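PDB 3UXF: fimbrial subunit type 1 from Actinomyces oris, which polymerises as the major subunit of the type 1 fimbriae that this oral bacterium anchors covalently to its peptidoglycan. Local coordinates for residues P396-Q399 / T400-L404. Numbering follows the deposited sequence.
Sequences PSTQ and TVDPL. With CA (calcium ion), chain C.
Thr398 and Asp402 meet at a calcium ion, their first torsions bringing a hydroxyl and a carboxylate to its side: chi1 of 75° sets Thr398 OG1 between its own backbone N and carbonyl carbon, while Asp402 CG lies anti to the carbonyl carbon, beside the backbone N (chi1 -58°). Their side chains cross at about a right angle, leaving Thr398 OG1 and Asp402 OD2 3.1 Å apart, held together by the shared metal and not by a direct hydrogen bond. Thr398 is a chelating ligand, offering the calcium both its carbonyl O at 2.4 Å and its hydroxyl OG1 at 2.6 Å. Threonine suits this place, since a beta-hydroxyl can reach the same ion as its main-chain oxygen. Asp402 gives a single carboxylate oxygen, OD2, at 2.4 Å from the calcium, and its negative charge would offset part of the metal's. The other oxygen, OD1, accepts a hydrogen bond of 2.6 Å from a water that is also bonded to Thr398 OG1; this bridge ties the two side chains together a second time and should restrain the carboxylate's rotation. Thr400 binds through its backbone, with O 2.2 Å from the calcium; its side chain makes no bond to the metal. Between these ligands, Gln399 OE1 accepts a hydrogen bond of 3.1 Å from a second water, which in turn accepts one from Thr400 N. Asp393, through both carboxylate oxygens, and Asp395, through its carbonyl O, complete the seven oxygens, and Ser394 OG hydrogen-bonds to Asp402 O. Alternating ligands at Thr398, Thr400 and Asp402 thus wrap a short, helix-free segment around one ion: a calcium-binding surface loop, here linking strands 388-391 and 412-413 within the prealbumin-like region of the pilin.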
loop_
_atom_site.group_PDB
_atom_site.type_symbol
_atom_site.label_atom_id
_atom_site.label_comp_id
_atom_site.label_asym_id
_atom_site.label_seq_id
_atom_site.Cartn_x
_atom_site.Cartn_y
_atom_site.Cartn_z
ATOM N N PRO A 396 10.003 15.370 -24.175
ATOM C CA PRO A 396 9.225 16.525 -24.639
ATOM C C PRO A 396 9.912 17.885 -24.406
ATOM O O PRO A 396 9.421 18.894 -24.913
ATOM C CB PRO A 396 7.931 16.418 -23.817
ATOM C CG PRO A 396 7.872 14.961 -23.380
ATOM C CD PRO A 396 9.305 14.631 -23.114
ATOM N N SER A 397 11.033 17.911 -23.693
ATOM C CA SER A 397 11.744 19.174 -23.454
ATOM C C SER A 397 12.495 19.663 -24.700
ATOM O O SER A 397 12.843 20.842 -24.819
ATOM C CB SER A 397 12.709 19.024 -22.276
ATOM O OG SER A 397 13.961 18.486 -22.686
ATOM N N THR A 398 12.749 18.751 -25.631
ATOM C CA THR A 398 13.453 19.082 -26.860
ATOM C C THR A 398 12.564 18.800 -28.071
ATOM O O THR A 398 11.712 17.909 -28.047
ATOM C CB THR A 398 14.792 18.341 -26.972
ATOM O OG1 THR A 398 14.572 16.958 -27.316
ATOM C CG2 THR A 398 15.527 18.420 -25.651
ATOM N N GLN A 399 12.747 19.586 -29.120
ATOM C CA GLN A 399 11.888 19.532 -30.296
ATOM C C GLN A 399 12.053 18.231 -31.086
ATOM O O GLN A 399 11.089 17.706 -31.642
ATOM C CB GLN A 399 12.182 20.740 -31.197
ATOM C CG GLN A 399 12.001 22.106 -30.498
ATOM C CD GLN A 399 13.200 22.557 -29.621
ATOM O OE1 GLN A 399 14.071 21.759 -29.229
ATOM N NE2 GLN A 399 13.236 23.858 -29.316
ATOM N N THR A 400 13.280 17.734 -31.150
ATOM C CA THR A 400 13.566 16.490 -31.849
ATOM C C THR A 400 12.775 15.361 -31.196
ATOM O O THR A 400 12.712 15.281 -29.978
ATOM C CB THR A 400 15.059 16.156 -31.796
ATOM O OG1 THR A 400 15.788 17.131 -32.554
ATOM C CG2 THR A 400 15.319 14.795 -32.403
ATOM N N VAL A 401 12.139 14.516 -31.999
ATOM C CA VAL A 401 11.405 13.368 -31.459
ATOM C C VAL A 401 12.402 12.271 -31.063
ATOM O O VAL A 401 13.031 11.658 -31.923
ATOM C CB VAL A 401 10.409 12.818 -32.491
ATOM C CG1 VAL A 401 9.502 11.787 -31.867
ATOM C CG2 VAL A 401 9.571 13.955 -33.072
ATOM N N ASP A 402 12.569 12.040 -29.760
ATOM C CA ASP A 402 13.630 11.152 -29.292
ATOM C C ASP A 402 13.083 9.751 -29.047
ATOM O O ASP A 402 11.951 9.613 -28.579
ATOM C CB ASP A 402 14.223 11.629 -27.969
ATOM C CG ASP A 402 14.790 13.023 -28.049
ATOM O OD1 ASP A 402 15.877 13.213 -28.639
ATOM O OD2 ASP A 402 14.131 13.917 -27.522
ATOM N N PRO A 403 13.908 8.735 -29.315
ATOM C CA PRO A 403 13.576 7.350 -28.969
ATOM C C PRO A 403 13.787 7.113 -27.479
ATOM O O PRO A 403 14.353 7.943 -26.741
ATOM C CB PRO A 403 14.598 6.541 -29.780
ATOM C CG PRO A 403 15.812 7.423 -29.820
ATOM C CD PRO A 403 15.203 8.816 -30.017
ATOM N N LEU A 404 13.312 5.960 -27.027
ATOM C CA LEU A 404 13.487 5.564 -25.640
ATOM C C LEU A 404 14.900 5.123 -25.313
ATOM O O LEU A 404 15.596 4.479 -26.123
ATOM C CB LEU A 404 12.550 4.396 -25.324
ATOM C CG LEU A 404 11.064 4.645 -25.454
ATOM C CD1 LEU A 404 10.385 3.312 -25.231
ATOM C CD2 LEU A 404 10.591 5.680 -24.413
HETATM CA CA CA C . 12.418 15.621 -27.777
HETATM O O HOH W 1 16.793 15.529 -27.818
HETATM O O HOH W 2 15.820 19.444 -30.212
#